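Local coordinates for uncharacterized protein (PDB 5VJ4) that has no established function, but is a putative surface protein of a relapsing fever spirochete, whose gene is differentially regulated in the tick-mammal cycle, and possibly binds lipid, at residues Lys122-Ile127 with Glu150-Pro155; Lys225-Asn230 with Tyr238-Ala243; Ile282-Gly287 with Ile341-Asp346. All coordinates share one frame; numbering follows the deposited sequence.

Contact 1. Residues Lys122-Ile127 with Glu150-Pro155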
# COMPACT_ATOMS: atom_id res chain seq x y z
N LYS A 122 18.92 -21.82 11.01
CA LYS A 122 17.87 -20.96 11.52
C LYS A 122 17.59 -19.79 10.55
O LYS A 122 16.43 -19.40 10.38
CB LYS A 122 18.27 -20.42 12.89
CG LYS A 122 17.75 -21.21 14.07
CD LYS A 122 18.44 -20.79 15.36
CE LYS A 122 17.58 -21.17 16.56
NZ LYS A 122 18.25 -20.80 17.83
N ALA A 123 18.64 -19.26 9.92
CA ALA A 123 18.52 -18.18 8.95
C ALA A 123 17.76 -18.64 7.72
O ALA A 123 16.78 -18.02 7.31
CB ALA A 123 19.89 -17.64 8.55
N ILE A 124 18.22 -19.74 7.12
CA ILE A 124 17.53 -20.32 5.98
C ILE A 124 16.04 -20.54 6.30
O ILE A 124 15.19 -20.19 5.50
CB ILE A 124 18.22 -21.61 5.52
CG1 ILE A 124 19.61 -21.27 4.96
CG2 ILE A 124 17.42 -22.30 4.46
CD1 ILE A 124 19.62 -20.69 3.57
N SER A 125 15.73 -21.04 7.48
CA SER A 125 14.35 -21.20 7.84
C SER A 125 13.62 -19.85 7.85
O SER A 125 12.47 -19.76 7.41
CB SER A 125 14.21 -21.87 9.18
OG SER A 125 12.88 -21.71 9.63
N TYR A 126 14.30 -18.82 8.33
CA TYR A 126 13.74 -17.47 8.33
C TYR A 126 13.40 -16.94 6.93
O TYR A 126 12.23 -16.74 6.64
CB TYR A 126 14.70 -16.54 9.03
CG TYR A 126 14.25 -15.12 9.14
CD1 TYR A 126 13.30 -14.75 10.10
CD2 TYR A 126 14.82 -14.12 8.33
CE1 TYR A 126 12.91 -13.42 10.22
CE2 TYR A 126 14.45 -12.79 8.45
CZ TYR A 126 13.49 -12.45 9.39
OH TYR A 126 13.09 -11.14 9.48
N ILE A 127 14.40 -16.75 6.05
CA ILE A 127 14.08 -16.27 4.72
C ILE A 127 13.22 -17.23 3.92
O ILE A 127 12.72 -16.87 2.85
CB ILE A 127 15.30 -15.88 3.88
CG1 ILE A 127 16.21 -17.08 3.69
CG2 ILE A 127 16.00 -14.71 4.53
CD1 ILE A 127 17.33 -16.79 2.71
N GLU A 150 28.37 -17.16 1.84
CA GLU A 150 28.82 -15.78 1.89
C GLU A 150 27.74 -14.75 1.56
O GLU A 150 27.66 -13.72 2.20
CB GLU A 150 30.06 -15.56 1.04
CG GLU A 150 31.13 -14.83 1.84
CD GLU A 150 31.79 -13.69 1.08
OE1 GLU A 150 31.79 -13.71 -0.18
OE2 GLU A 150 32.30 -12.77 1.76
N LYS A 151 26.88 -15.06 0.59
CA LYS A 151 25.86 -14.13 0.12
C LYS A 151 24.49 -14.36 0.68
O LYS A 151 23.69 -13.44 0.73
CB LYS A 151 25.78 -14.18 -1.39
CG LYS A 151 27.10 -13.79 -2.07
CD LYS A 151 27.55 -12.36 -1.75
CE LYS A 151 28.36 -11.80 -2.91
NZ LYS A 151 28.89 -10.43 -2.64
N ILE A 152 24.18 -15.59 1.10
CA ILE A 152 22.89 -15.84 1.70
C ILE A 152 22.97 -15.90 3.21
O ILE A 152 22.29 -15.13 3.92
CB ILE A 152 22.19 -17.07 1.14
CG1 ILE A 152 22.13 -17.01 -0.39
CG2 ILE A 152 20.79 -17.22 1.73
CD1 ILE A 152 21.51 -15.74 -0.92
N ILE A 153 23.82 -16.78 3.71
CA ILE A 153 23.76 -17.10 5.13
C ILE A 153 24.37 -16.00 6.02
O ILE A 153 23.71 -15.51 6.93
CB ILE A 153 24.32 -18.50 5.43
CG1 ILE A 153 23.66 -19.51 4.49
CG2 ILE A 153 24.12 -18.83 6.90
CD1 ILE A 153 23.56 -20.92 4.99
N LYS A 154 25.60 -15.59 5.71
CA LYS A 154 26.28 -14.54 6.50
C LYS A 154 25.44 -13.26 6.64
O LYS A 154 25.19 -12.84 7.79
CB LYS A 154 27.69 -14.26 5.99
CG LYS A 154 28.77 -15.21 6.52
CD LYS A 154 30.14 -14.83 5.95
CE LYS A 154 31.28 -15.67 6.52
NZ LYS A 154 32.51 -15.49 5.70
N PRO A 155 24.95 -12.68 5.51
CA PRO A 155 24.10 -11.48 5.64
C PRO A 155 22.85 -11.71 6.47
O PRO A 155 22.54 -10.90 7.35
CB PRO A 155 23.71 -11.15 4.20
CG PRO A 155 24.80 -11.75 3.39
CD PRO A 155 25.12 -13.04 4.10

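Contact 2. Residues Lys225-Asn230 with Tyr238-Ala243. With SO4 (sulfate ion), chain E.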
# COMPACT_ATOMS: atom_id res chain seq x y z
N LYS A 225 16.26 0.97 19.60
CA LYS A 225 17.08 1.40 20.72
C LYS A 225 16.93 2.92 20.93
O LYS A 225 16.71 3.36 22.07
CB LYS A 225 18.53 1.00 20.42
CG LYS A 225 19.57 1.10 21.53
CD LYS A 225 21.00 0.93 21.01
CE LYS A 225 21.21 1.64 19.66
NZ LYS A 225 22.55 1.42 19.04
N GLU A 226 16.98 3.69 19.84
CA GLU A 226 16.78 5.13 19.92
C GLU A 226 15.32 5.49 20.06
O GLU A 226 14.97 6.39 20.80
CB GLU A 226 17.37 5.82 18.70
CG GLU A 226 18.88 5.66 18.60
CD GLU A 226 19.64 6.57 19.57
OE1 GLU A 226 20.28 6.05 20.52
OE2 GLU A 226 19.59 7.81 19.38
N ILE A 227 14.47 4.76 19.37
CA ILE A 227 13.07 5.12 19.33
C ILE A 227 12.41 5.06 20.70
O ILE A 227 11.59 5.93 21.05
CB ILE A 227 12.32 4.28 18.30
CG1 ILE A 227 12.72 4.75 16.91
CG2 ILE A 227 10.84 4.50 18.41
CD1 ILE A 227 12.14 3.91 15.79
N VAL A 228 12.78 4.06 21.49
CA VAL A 228 12.20 3.91 22.84
C VAL A 228 12.46 5.09 23.76
O VAL A 228 11.62 5.41 24.58
CB VAL A 228 12.61 2.61 23.54
CG1 VAL A 228 12.15 1.44 22.70
CG2 VAL A 228 14.12 2.53 23.81
N LYS A 229 13.61 5.72 23.60
CA LYS A 229 13.99 6.86 24.40
C LYS A 229 13.07 8.06 24.16
O LYS A 229 12.77 8.79 25.10
CB LYS A 229 15.45 7.19 24.13
CG LYS A 229 16.30 5.94 24.29
CD LYS A 229 17.80 6.20 24.41
CE LYS A 229 18.43 6.74 23.12
NZ LYS A 229 19.91 6.64 23.15
N ASN A 230 12.58 8.24 22.95
CA ASN A 230 11.67 9.35 22.68
C ASN A 230 10.48 8.96 21.83
O ASN A 230 10.36 9.39 20.70
CB ASN A 230 12.44 10.45 21.97
CG ASN A 230 13.35 11.18 22.88
OD1 ASN A 230 14.56 10.96 22.87
ND2 ASN A 230 12.78 12.04 23.72
N TYR A 238 9.49 9.70 9.31
CA TYR A 238 10.96 9.94 9.41
C TYR A 238 11.52 9.47 10.76
O TYR A 238 12.72 9.32 10.90
CB TYR A 238 11.32 11.41 9.23
CG TYR A 238 11.18 12.00 7.83
CD1 TYR A 238 9.92 12.24 7.26
CD2 TYR A 238 12.31 12.35 7.10
CE1 TYR A 238 9.80 12.79 5.97
CE2 TYR A 238 12.20 12.90 5.81
CZ TYR A 238 10.96 13.13 5.26
OH TYR A 238 10.89 13.69 4.00
N GLY A 239 10.64 9.23 11.74
CA GLY A 239 11.09 8.80 13.06
C GLY A 239 11.63 7.40 13.02
O GLY A 239 12.43 7.03 13.87
N TRP A 240 11.20 6.64 12.02
CA TRP A 240 11.60 5.24 11.87
C TRP A 240 12.79 5.01 10.95
O TRP A 240 13.42 3.95 11.01
CB TRP A 240 10.44 4.48 11.30
CG TRP A 240 9.25 4.51 12.14
CD1 TRP A 240 8.26 5.44 12.10
CD2 TRP A 240 8.86 3.54 13.11
NE1 TRP A 240 7.26 5.11 13.00
CE2 TRP A 240 7.61 3.94 13.63
CE3 TRP A 240 9.44 2.35 13.58
CZ2 TRP A 240 6.94 3.21 14.61
CZ3 TRP A 240 8.77 1.61 14.56
CH2 TRP A 240 7.53 2.05 15.07
N LEU A 241 13.06 5.99 10.09
CA LEU A 241 14.20 5.98 9.17
C LEU A 241 15.50 6.21 9.89
O LEU A 241 15.58 7.07 10.77
CB LEU A 241 14.03 7.07 8.10
CG LEU A 241 12.67 7.07 7.38
CD1 LEU A 241 12.58 8.09 6.27
CD2 LEU A 241 12.34 5.72 6.80
N ASP A 242 16.52 5.44 9.52
CA ASP A 242 17.90 5.72 9.96
C ASP A 242 18.55 6.77 9.03
O ASP A 242 17.93 7.22 8.06
CB ASP A 242 18.72 4.44 9.96
CG ASP A 242 19.31 4.14 8.60
OD1 ASP A 242 18.51 4.04 7.65
OD2 ASP A 242 20.57 4.06 8.50
N ALA A 243 19.81 7.09 9.29
CA ALA A 243 20.50 8.08 8.48
C ALA A 243 20.51 7.73 6.99
O ALA A 243 20.21 8.59 6.14
CB ALA A 243 21.90 8.28 9.01
S SO4 E . 20.30 7.15 13.18
O1 SO4 E . 21.54 7.96 13.18
O2 SO4 E . 19.19 8.00 12.68
O3 SO4 E . 19.95 6.64 14.54
O4 SO4 E . 20.45 6.03 12.24

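Contact 3. Residues Ile282-Gly287 with Ile341-Asp346. With SO4 (sulfate ion), chain G.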
# COMPACT_ATOMS: atom_id res chain seq x y z
N ILE A 282 12.18 2.71 -0.95
CA ILE A 282 13.58 3.11 -0.75
C ILE A 282 14.55 2.03 -1.25
O ILE A 282 15.52 2.36 -1.96
CB ILE A 282 13.89 3.45 0.74
CG1 ILE A 282 13.05 4.63 1.21
CG2 ILE A 282 15.37 3.75 0.96
CD1 ILE A 282 13.37 5.11 2.61
N ASP A 283 14.30 0.77 -0.86
CA ASP A 283 15.09 -0.36 -1.33
C ASP A 283 15.05 -0.38 -2.86
O ASP A 283 16.11 -0.44 -3.52
CB ASP A 283 14.56 -1.70 -0.79
CG ASP A 283 14.52 -1.77 0.74
OD1 ASP A 283 15.29 -1.05 1.44
OD2 ASP A 283 13.70 -2.61 1.23
N ILE A 284 13.85 -0.28 -3.44
CA ILE A 284 13.75 -0.40 -4.88
C ILE A 284 14.57 0.69 -5.55
O ILE A 284 15.36 0.40 -6.43
CB ILE A 284 12.30 -0.32 -5.33
CG1 ILE A 284 11.60 -1.65 -5.03
CG2 ILE A 284 12.22 0.02 -6.80
CD1 ILE A 284 10.13 -1.53 -4.66
N TYR A 285 14.40 1.93 -5.08
CA TYR A 285 15.10 3.06 -5.64
C TYR A 285 16.60 2.83 -5.60
O TYR A 285 17.31 3.14 -6.56
CB TYR A 285 14.78 4.32 -4.86
CG TYR A 285 15.59 5.50 -5.31
CD1 TYR A 285 15.28 6.18 -6.49
CD2 TYR A 285 16.71 5.92 -4.59
CE1 TYR A 285 16.03 7.25 -6.93
CE2 TYR A 285 17.48 6.97 -5.02
CZ TYR A 285 17.13 7.63 -6.19
OH TYR A 285 17.88 8.70 -6.60
N ARG A 286 17.08 2.30 -4.49
CA ARG A 286 18.50 2.09 -4.32
C ARG A 286 19.06 1.10 -5.32
O ARG A 286 20.18 1.28 -5.79
CB ARG A 286 18.82 1.59 -2.93
CG ARG A 286 18.64 2.63 -1.87
CD ARG A 286 19.03 2.03 -0.55
NE ARG A 286 18.90 3.02 0.49
CZ ARG A 286 18.65 2.75 1.77
NH1 ARG A 286 18.44 1.50 2.18
NH2 ARG A 286 18.54 3.76 2.63
N GLY A 287 18.28 0.06 -5.62
CA GLY A 287 18.66 -0.93 -6.61
C GLY A 287 18.83 -0.28 -7.97
O GLY A 287 19.82 -0.52 -8.66
N ILE A 341 2.27 4.41 -4.15
CA ILE A 341 3.48 4.93 -4.78
C ILE A 341 4.07 3.80 -5.58
O ILE A 341 4.47 2.79 -5.01
CB ILE A 341 4.56 5.30 -3.78
CG1 ILE A 341 4.07 6.32 -2.80
CG2 ILE A 341 5.78 5.84 -4.52
CD1 ILE A 341 5.04 6.40 -1.64
N MSE A 342 4.14 3.97 -6.90
CA MSE A 342 4.68 2.94 -7.77
C MSE A 342 5.55 3.50 -8.84
O MSE A 342 5.06 4.13 -9.77
CB MSE A 342 3.51 2.20 -8.37
CG MSE A 342 2.99 1.11 -7.43
SE MSE A 342 1.36 0.48 -8.36
CE MSE A 342 0.53 2.11 -9.14
N THR A 343 6.86 3.24 -8.72
CA THR A 343 7.86 3.81 -9.64
C THR A 343 8.28 2.87 -10.80
O THR A 343 9.11 3.25 -11.63
CB THR A 343 9.13 4.16 -8.87
OG1 THR A 343 9.77 2.95 -8.47
CG2 THR A 343 8.80 4.97 -7.64
N ASP A 344 7.70 1.66 -10.83
CA ASP A 344 8.09 0.59 -11.76
C ASP A 344 9.61 0.37 -11.74
O ASP A 344 10.28 0.26 -12.77
CB ASP A 344 7.58 0.88 -13.19
CG ASP A 344 6.91 -0.33 -13.83
OD1 ASP A 344 6.71 -1.37 -13.16
OD2 ASP A 344 6.57 -0.22 -15.03
N GLY A 345 10.16 0.29 -10.53
CA GLY A 345 11.59 0.34 -10.33
C GLY A 345 12.32 -0.94 -10.71
O GLY A 345 13.44 -0.88 -11.20
N ASP A 346 11.69 -2.09 -10.47
CA ASP A 346 12.29 -3.37 -10.84
C ASP A 346 12.56 -3.44 -12.35
O ASP A 346 13.68 -3.76 -12.77
CB ASP A 346 11.42 -4.54 -10.35
CG ASP A 346 12.18 -5.85 -10.32
OD1 ASP A 346 13.44 -5.86 -10.38
OD2 ASP A 346 11.51 -6.89 -10.23
S SO4 G . 7.18 -0.66 -8.11
O1 SO4 G . 8.29 -1.44 -8.73
O2 SO4 G . 7.76 0.68 -7.75
O3 SO4 G . 6.62 -1.30 -6.88
O4 SO4 G . 6.06 -0.61 -9.11

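Contact 1. Residues Lys122-Ile127 with Glu150-Pro155
I127 reaches I152 through a chi1 of 61°, which sets CG1 between the backbone N and the carbonyl carbon, and an extended chi2 of 172° that carries CD1 straight on to the facing helix. I152 answers with its branch: CG2, lying anti to the backbone N, is the methyl that I127 CD1 meets at 3.6 Å. The two side chains cross at about a right angle. I152 CG2 also receives I124 from the preceding turn of helix 118-128, with I124 CD1 4.1 Å away, and so is shared by two isoleucines. Farther along, I124 CG1 lies 4.0 Å from I153 CD1. In both I124 and I153 the CB heads past the opposite helix, and it is the far end of the chain that closes the gap.

The local axes of 122-127 and 150-155 pass 9.5 Å apart and nearly perpendicular, at 99°, so the shared patch is small, 173 Å² in all. A123 presents its CB to the same helix but packs on its next turns, at T156, V157 and L160. Segment 150-155 is itself irregular: a wide pi-type turn at 150-153 leads into a kink where P155 has no N-H to give, while T156 OG1 hydrogen-bonds I152 O. F210 of helix 207-214 touches both I127 and I152, and F200 and F201 of helix 176-201 add further aromatic cover. With four buried isoleucines and no polar bond across the interface, the hold between these helices is one of methyl packing and exclusion of water.

Contact 2. Residues Lys225-Asn230 with Tyr238-Ala243
I227, on the short helix 224-229, packs on G239 and W240 of the segment that leads into helix 243-256, a contact across the loop connecting the two helices. Its CB points at the loop, and a chi1 of -72° sets CG1 beside the backbone N and anti to the carbonyl carbon. CG1 comes to 3.8 Å from G239 O. The second torsion is extended and carries CD1 onward, where it touches that same carbonyl oxygen, G239 O, at 3.7 Å and the indole atom W240 CE3 at 3.8 Å. I227 also rests on V233 and M234 of the intervening loop.

W240 starts from a CB directed away from the helix, yet the benzene half of its indole swings back to receive the methyl. The two side chains cross at about a right angle, and CD1 approaches the ring obliquely. W240 NE1 donates to M234 O, which would help set the turn of the indole, while L182 and M185 of helix 176-201 and V275 of helix 263-301 pack around it. The polar partner of G239 O is K223 NZ, which hydrogen-bonds to it; the isoleucine carbons merely touch it.

On the exposed side of helix 224-229, K229 NZ forms a salt bridge with E226 OE1 at 2.7 Å, approaching from above the carboxylate plane. At the other end of the loop D242 is the N-cap of helix 243-256, its OD2 and OD1 taking the backbone N of D244 and D245. A sulfate, probably from the crystallisation liquor, sits over this helix start, held by R246 NH2 and by A243 N, which donates to sulfate O4 at 3.2 Å.

Contact 3. Residues Ile282-Gly287 with Ile341-Asp346
I284 meets G345 with its branch methyl: chi1 of -76° places CG2 anti to the backbone N, and from there it lies 3.6 Å from G345 CA and 4.0 Å from G345 C. Since the glycine has no CB, the methyl rests directly on the main chain at the first turn of helix 345-365. The longer arm takes a different course, bringing I284 CD1 to 4.2 Å from O3 of a bound sulfate. T343 is the other side chain facing I284. Its chi1 of 70° brings OG1 between the backbone N and the carbonyl carbon, 4.2 Å from I284 CG2 and within hydrogen-bonding distance of both sulfate O2 and Y322 OH.

The sulfate, probably from the crystallisation liquor, sits at the N-terminal end of helix 345-365. T343 N donates to its O2 at 2.9 Å and G345 N to its O1 at 3.1 Å, both bent bonds with N-H...O angles of 138°. Between these donors D344 adopts left-handed backbone angles; it holds the N-cap position, but its side chain makes no capping bond. An anion here would probably be favoured by the helix dipole.

On the far side of 282-287, I282 CG2 lies over the centre of one guanidinium face of R286, 3.4 Å above its plane, while R286 NH2 pairs with D245. The junction lies among helices: helix 263-301 carries I284, helix 243-256 packs against I282 and Y285, and helix 308-334 touches T343 through I326 and Y285 through Y322.

How the contacts relate
Contact 1 and contact 2 are buried and largely apolar, and helix 176-201 packs on both, although their nearest atoms stay about 14 Å apart. Contact 3, only partly buried, has its centre closest to that of the chain, about 9 Å away, against 15 Å for contact 1 and 19 Å for contact 2. Contact 1 is a crossing of two helices built purely of aliphatic groups; contacts 2 and 3 join a helix to a segment leading into another helix. The sulfate of contact 2 takes one backbone N-H and an arginine, that of contact 3 two backbone N-H groups. Helices 243-256 and 263-301 take part around both.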